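Local structure of transcriptional regulator, LacI family (Arthrobacter sp., 4RKQ) at residues Ala252-Glu255 against Leu256-Leu260; Leu94-Leu97 against Asp98-Pro101; Leu196-Asn199 against Asp200-Ala204. The protein probably regulates transcription in response to a small sugar-like effector, bound in the cleft between two periplasmic-binding-protein-like lobes. One frame throughout, in Å; residues are numbered along the deposited sequence.

Contact 1 (Ala252-Glu255 against Leu256-Leu260)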
loop_
_atom_site.group_PDB
_atom_site.type_symbol
_atom_site.label_atom_id
_atom_site.label_comp_id
_atom_site.label_asym_id
_atom_site.label_seq_id
_atom_site.Cartn_x
_atom_site.Cartn_y
_atom_site.Cartn_z
ATOM N N ALA A 252 -10.406 16.103 6.714
ATOM C CA ALA A 252 -11.275 16.150 7.876
ATOM C C ALA A 252 -10.453 15.951 9.159
ATOM O O ALA A 252 -10.646 16.637 10.163
ATOM C CB ALA A 252 -12.336 15.070 7.752
ATOM N N ALA A 253 -9.550 14.982 9.156
ATOM C CA ALA A 253 -8.652 14.775 10.321
ATOM C C ALA A 253 -7.716 15.956 10.604
ATOM O O ALA A 253 -7.613 16.427 11.704
ATOM C CB ALA A 253 -7.859 13.480 10.161
ATOM N N VAL A 254 -6.997 16.424 9.609
ATOM C CA VAL A 254 -6.055 17.503 9.817
ATOM C C VAL A 254 -6.749 18.802 10.169
ATOM O O VAL A 254 -6.304 19.527 11.063
ATOM C CB VAL A 254 -5.199 17.717 8.562
ATOM C CG1 VAL A 254 -4.360 19.000 8.668
ATOM C CG2 VAL A 254 -4.340 16.505 8.339
ATOM N N GLU A 255 -7.883 19.072 9.544
ATOM C CA GLU A 255 -8.602 20.302 9.882
ATOM C C GLU A 255 -9.181 20.236 11.291
ATOM O O GLU A 255 -9.126 21.198 12.045
ATOM C CB GLU A 255 -9.684 20.583 8.848
ATOM C CG GLU A 255 -9.044 21.061 7.571
ATOM C CD GLU A 255 -10.068 21.438 6.515
ATOM O OE1 GLU A 255 -11.260 21.093 6.654
ATOM O OE2 GLU A 255 -9.668 22.064 5.523
ATOM N N LEU A 256 -9.676 19.079 11.693
ATOM C CA LEU A 256 -10.065 18.922 13.066
ATOM C C LEU A 256 -8.879 19.192 14.013
ATOM O O LEU A 256 -9.028 19.852 15.060
ATOM C CB LEU A 256 -10.594 17.500 13.261
ATOM C CG LEU A 256 -11.247 17.107 14.540
ATOM C CD1 LEU A 256 -12.216 18.172 15.019
ATOM C CD2 LEU A 256 -11.971 15.782 14.322
ATOM N N LEU A 257 -7.705 18.654 13.688
ATOM C CA LEU A 257 -6.552 18.831 14.578
ATOM C C LEU A 257 -6.135 20.303 14.598
ATOM O O LEU A 257 -5.781 20.828 15.623
ATOM C CB LEU A 257 -5.384 17.994 14.107
ATOM C CG LEU A 257 -4.129 18.069 14.956
ATOM C CD1 LEU A 257 -4.411 17.767 16.429
ATOM C CD2 LEU A 257 -3.123 17.088 14.352
ATOM N N VAL A 258 -6.191 20.972 13.444
ATOM C CA VAL A 258 -5.913 22.425 13.443
ATOM C C VAL A 258 -6.824 23.154 14.449
ATOM O O VAL A 258 -6.361 24.000 15.217
ATOM C CB VAL A 258 -6.069 23.055 12.047
ATOM C CG1 VAL A 258 -5.980 24.588 12.127
ATOM C CG2 VAL A 258 -5.011 22.509 11.084
ATOM N N GLY A 259 -8.108 22.815 14.452
ATOM C CA GLY A 259 -9.084 23.479 15.288
ATOM C C GLY A 259 -8.902 23.156 16.757
ATOM O O GLY A 259 -9.106 24.004 17.662
ATOM N N LEU A 260 -8.501 21.930 17.024
ATOM C CA LEU A 260 -8.219 21.517 18.401
ATOM C C LEU A 260 -6.960 22.191 18.913
ATOM O O LEU A 260 -6.930 22.630 20.065
ATOM C CB LEU A 260 -8.079 19.985 18.518
ATOM C CG LEU A 260 -9.409 19.223 18.345
ATOM C CD1 LEU A 260 -9.176 17.761 18.028
ATOM C CD2 LEU A 260 -10.244 19.374 19.598
#
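Val258 N donates to Val254 O at 2.8 Å with an N-H...O angle of 163°, the shortest of four successive i to i+4 backbone bonds. Leu256 N reaches Ala252 O and Leu257 N reaches Ala253 O, each at 3.0 Å, and Gly259 N follows to Glu255 O at 3.1 Å. The Leu256 bond differs in approach: its N sits above the carbonyl plane of Ala252, 36° out of it, whereas the other three donors are tilted less. Around this backbone core the side chains touch mainly carbonyl oxygens one turn back. Val258 turns CG1 anti to its backbone N (chi1 171°), which leaves CG2 beside that nitrogen and brings it to 3.3 Å from Val254 O. The same methyl meets Val254 CG1 at 4.3 Å, a loose apolar touch along one flank of the helix. Leu256 CB lies 3.2 Å from Ala252 O, while the side chain packs on Ile108 of strand 106-110; Leu257 covers Ala73 and Ile75 of strand 73-76. Glu255 lies on the exposed side of the helix. Together these features describe a regular amphipathic alpha helix, 246-262, laid with its leucine side against the parallel sheet of an alpha/beta lobe.

Contact 2 (Leu94-Leu97 against Asp98-Pro101); sequences LIVL and DENP
Val96 and Pro101 meet where strand 94-97 of a parallel alpha/beta sheet runs out into the loop leading to its neighbour, strand 106-110. At the start of the strand Leu94 packs on Ala85 and Leu89 of helix 82-89, and Ile95 faces helix 246-262, so the strand is covered by helices on both faces. Val96 makes the main apolar contact with the loop: its CG2 lies 3.8 Å from Pro101 CB, and the two side chains cross at about a right angle. With CG1 anti to the carbonyl carbon (chi1 -67°), CG2 falls between the backbone N and that carbon, on the side of the returning proline. A looser approach brings Val96 CB within 4.3 Å of Glu99 CG. Leu97 points the other way, away from the loop. After it the backbone of Asp98 takes up a left-handed conformation (phi 64°), which swings the chain round; Asp98 OD1 is held by Tyr112 OH. The carboxylate of Glu99 is gripped by two backbone N-H groups, Gly80 N at OE2 and Ala82 N at OE1, tying the loop to the start of helix 82-89. A single water weakly links strand end and loop, donating to Leu97 O at 3.4 Å and to Glu99 OE2 at 3.3 Å.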
loop_
_atom_site.group_PDB
_atom_site.type_symbol
_atom_site.label_atom_id
_atom_site.label_comp_id
_atom_site.label_asym_id
_atom_site.label_seq_id
_atom_site.Cartn_x
_atom_site.Cartn_y
_atom_site.Cartn_z
ATOM N N LEU A 94 -5.894 13.523 20.686
ATOM C CA LEU A 94 -6.062 12.368 19.851
ATOM C C LEU A 94 -7.266 12.559 18.939
ATOM O O LEU A 94 -8.355 12.908 19.409
ATOM C CB LEU A 94 -6.282 11.142 20.713
ATOM C CG LEU A 94 -6.606 9.839 20.016
ATOM C CD1 LEU A 94 -5.438 9.372 19.146
ATOM C CD2 LEU A 94 -6.937 8.798 21.081
ATOM N N ILE A 95 -7.037 12.318 17.639
ATOM C CA ILE A 95 -8.102 12.155 16.684
ATOM C C ILE A 95 -8.121 10.693 16.264
ATOM O O ILE A 95 -7.204 10.229 15.594
ATOM C CB ILE A 95 -7.877 13.042 15.448
ATOM C CG1 ILE A 95 -7.861 14.511 15.921
ATOM C CG2 ILE A 95 -8.992 12.811 14.435
ATOM C CD1 ILE A 95 -7.453 15.465 14.883
ATOM N N VAL A 96 -9.173 9.989 16.626
ATOM C CA VAL A 96 -9.416 8.597 16.150
ATOM C C VAL A 96 -10.414 8.482 15.033
ATOM O O VAL A 96 -11.341 9.273 14.923
ATOM C CB VAL A 96 -9.905 7.677 17.302
ATOM C CG1 VAL A 96 -8.821 7.471 18.334
ATOM C CG2 VAL A 96 -11.160 8.233 17.969
ATOM N N LEU A 97 -10.253 7.454 14.209
ATOM C CA LEU A 97 -11.191 7.186 13.172
ATOM C C LEU A 97 -11.834 5.833 13.346
ATOM O O LEU A 97 -11.201 4.873 13.804
ATOM C CB LEU A 97 -10.487 7.165 11.820
ATOM C CG LEU A 97 -9.969 8.522 11.397
ATOM C CD1 LEU A 97 -8.566 8.819 11.918
ATOM C CD2 LEU A 97 -10.032 8.596 9.887
ATOM N N ASP A 98 -13.106 5.778 12.970
ATOM C CA ASP A 98 -13.822 4.515 12.788
ATOM C C ASP A 98 -13.996 3.686 14.058
ATOM O O ASP A 98 -14.111 2.472 13.987
ATOM C CB ASP A 98 -13.155 3.707 11.661
ATOM C CG ASP A 98 -14.114 2.708 11.009
ATOM O OD1 ASP A 98 -15.303 3.031 10.902
ATOM O OD2 ASP A 98 -13.702 1.581 10.667
ATOM N N GLU A 99 -14.093 4.336 15.217
ATOM C CA GLU A 99 -14.394 3.626 16.453
ATOM C C GLU A 99 -15.093 4.539 17.425
ATOM O O GLU A 99 -15.187 5.722 17.195
ATOM C CB GLU A 99 -13.141 2.994 17.069
ATOM C CG GLU A 99 -12.055 3.954 17.566
ATOM C CD GLU A 99 -10.947 3.210 18.381
ATOM O OE1 GLU A 99 -11.006 3.179 19.611
ATOM O OE2 GLU A 99 -10.059 2.614 17.800
ATOM N N ASN A 100 -15.592 3.987 18.524
ATOM C CA ASN A 100 -16.236 4.782 19.559
ATOM C C ASN A 100 -15.101 5.596 20.205
ATOM O O ASN A 100 -14.159 5.037 20.724
ATOM C CB ASN A 100 -16.885 3.868 20.592
ATOM C CG ASN A 100 -17.554 4.638 21.740
ATOM O OD1 ASN A 100 -17.060 5.648 22.224
ATOM N ND2 ASN A 100 -18.680 4.105 22.211
ATOM N N PRO A 101 -15.198 6.922 20.162
ATOM C CA PRO A 101 -14.023 7.708 20.559
ATOM C C PRO A 101 -13.833 7.863 22.067
ATOM O O PRO A 101 -12.805 8.398 22.501
ATOM C CB PRO A 101 -14.303 9.080 19.920
ATOM C CG PRO A 101 -15.778 9.146 19.749
ATOM C CD PRO A 101 -16.247 7.742 19.530
HETATM O O HOH W 1 -9.832 1.839 14.572
#

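Contact 3 (Leu196-Asn199 against Asp200-Ala204); sequences LAFN and DLMAA. With EDO (1,2-ethanediol), chain F.
Ala197 and Ala203 approach to 5.4 Å between their CA atoms because the chain turns sharply from strand 194-197 into helix 200-212. Ala203 N closes the first helical turn by donating to Asn199 O at 2.9 Å, in the carbonyl plane. Asn199 is the N-cap: its OD1 accepts from Met202 N at 3.0 Å, nearly straight at 166°. A chi1 of 61° tucks CG between the backbone N and the carbonyl carbon, folding the amide back over the first turn. The other end of that amide turns to the bound 1,2-ethanediol, whose O1 accepts from Asn199 ND2 at 3.0 Å. Replacing Asn199 by a leucine would probably leave Met202 N without its capping acceptor and the diol without this donor. Beside the cap, Met202 SD rests 3.8 Å from Phe198 CB and 5.1 Å from the ring centroid, an oblique Met-aromatic contact; the ring also makes a cation-pi contact with Arg151. Ala197 CB and Ala203 CB pack at 3.9 Å, and Asp200 is held by Thr241 OG1 and Ile229 N. The diol, probably from the crystallisation liquor, is bound as well by Asn27, Arg151 and Asp227. This is an N-capped strand-to-helix turn of a beta-alpha-beta unit, placed at a pocket consistent with the effector site of LacI-type regulators.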
loop_
_atom_site.group_PDB
_atom_site.type_symbol
_atom_site.label_atom_id
_atom_site.label_comp_id
_atom_site.label_asym_id
_atom_site.label_seq_id
_atom_site.Cartn_x
_atom_site.Cartn_y
_atom_site.Cartn_z
ATOM N N LEU A 196 -21.443 -8.062 -1.749
ATOM C CA LEU A 196 -20.951 -6.849 -1.076
ATOM C C LEU A 196 -19.820 -7.286 -0.148
ATOM O O LEU A 196 -19.997 -8.216 0.632
ATOM C CB LEU A 196 -22.040 -6.172 -0.232
ATOM C CG LEU A 196 -23.268 -5.646 -0.979
ATOM C CD1 LEU A 196 -24.302 -5.160 0.024
ATOM C CD2 LEU A 196 -22.923 -4.534 -1.946
ATOM N N ALA A 197 -18.655 -6.646 -0.249
ATOM C CA ALA A 197 -17.544 -7.030 0.583
ATOM C C ALA A 197 -17.257 -5.947 1.595
ATOM O O ALA A 197 -17.412 -4.770 1.325
ATOM C CB ALA A 197 -16.321 -7.299 -0.267
ATOM N N PHE A 198 -16.823 -6.394 2.759
ATOM C CA PHE A 198 -16.420 -5.541 3.864
ATOM C C PHE A 198 -15.510 -4.398 3.408
ATOM O O PHE A 198 -15.675 -3.269 3.827
ATOM C CB PHE A 198 -15.716 -6.426 4.924
ATOM C CG PHE A 198 -15.170 -5.659 6.059
ATOM C CD1 PHE A 198 -15.980 -5.303 7.125
ATOM C CD2 PHE A 198 -13.837 -5.247 6.059
ATOM C CE1 PHE A 198 -15.471 -4.549 8.182
ATOM C CE2 PHE A 198 -13.327 -4.491 7.121
ATOM C CZ PHE A 198 -14.139 -4.144 8.181
ATOM N N ASN A 199 -14.519 -4.713 2.578
ATOM C CA ASN A 199 -13.724 -3.702 1.984
ATOM C C ASN A 199 -13.152 -4.144 0.652
ATOM O O ASN A 199 -13.314 -5.320 0.243
ATOM C CB ASN A 199 -12.579 -3.256 2.947
ATOM C CG ASN A 199 -11.628 -4.379 3.315
ATOM O OD1 ASN A 199 -11.595 -5.432 2.689
ATOM N ND2 ASN A 199 -10.829 -4.139 4.349
ATOM N N ASP A 200 -12.456 -3.210 0.007
ATOM C CA ASP A 200 -11.803 -3.455 -1.309
ATOM C C ASP A 200 -10.771 -4.573 -1.341
ATOM O O ASP A 200 -10.712 -5.315 -2.308
ATOM C CB ASP A 200 -11.149 -2.193 -1.859
ATOM C CG ASP A 200 -12.155 -1.117 -2.307
ATOM O OD1 ASP A 200 -13.356 -1.399 -2.322
ATOM O OD2 ASP A 200 -11.698 0.016 -2.656
ATOM N N LEU A 201 -9.934 -4.687 -0.314
ATOM C CA LEU A 201 -8.964 -5.759 -0.268
ATOM C C LEU A 201 -9.674 -7.126 -0.299
ATOM O O LEU A 201 -9.294 -8.027 -1.071
ATOM C CB LEU A 201 -8.142 -5.648 1.007
ATOM C CG LEU A 201 -7.111 -6.741 1.184
ATOM C CD1 LEU A 201 -6.140 -6.714 0.039
ATOM C CD2 LEU A 201 -6.409 -6.630 2.542
ATOM N N MET A 202 -10.716 -7.273 0.523
ATOM C CA MET A 202 -11.504 -8.520 0.502
ATOM C C MET A 202 -12.201 -8.667 -0.863
ATOM O O MET A 202 -12.256 -9.744 -1.415
ATOM C CB MET A 202 -12.477 -8.583 1.699
ATOM C CG MET A 202 -11.778 -8.708 3.081
ATOM S SD MET A 202 -12.907 -8.908 4.472
ATOM C CE MET A 202 -13.145 -10.666 4.395
ATOM N N ALA A 203 -12.698 -7.564 -1.431
ATOM C CA ALA A 203 -13.319 -7.632 -2.744
ATOM C C ALA A 203 -12.387 -8.121 -3.839
ATOM O O ALA A 203 -12.816 -8.847 -4.724
ATOM C CB ALA A 203 -13.955 -6.301 -3.145
ATOM N N ALA A 204 -11.117 -7.770 -3.774
ATOM C CA ALA A 204 -10.152 -8.263 -4.758
ATOM C C ALA A 204 -10.083 -9.765 -4.686
ATOM O O ALA A 204 -9.943 -10.443 -5.701
ATOM C CB ALA A 204 -8.785 -7.642 -4.527
HETATM C C1 EDO F . -10.341 -0.844 6.339
HETATM O O1 EDO F . -10.098 -1.265 4.983
HETATM C C2 EDO F . -11.019 0.507 6.383
HETATM O O2 EDO F . -12.315 0.304 5.805
#

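How the contacts relate
Contacts 1 and 2 belong to the same lobe and touch: Ile95 CD1 of strand 94-97 lies 3.4 Å from Leu257 CB, wedged against helix 246-262. Contact 3 lies on the other side of the chain's centre, its own centre about 22 Å from that of contact 2. Contacts 1 and 3 are largely buried, contact 2 only partly. Contact 1 stays within one helix and pairs backbone bonds with an aliphatic face. Contacts 2 and 3 both follow a strand end of the same sheet; contact 3 adds a side-chain cap and a Met-aromatic touch, whereas in contact 2 the polar ends of Asp98 and Glu99 are held mainly from outside its segments. Arg151 comes near both.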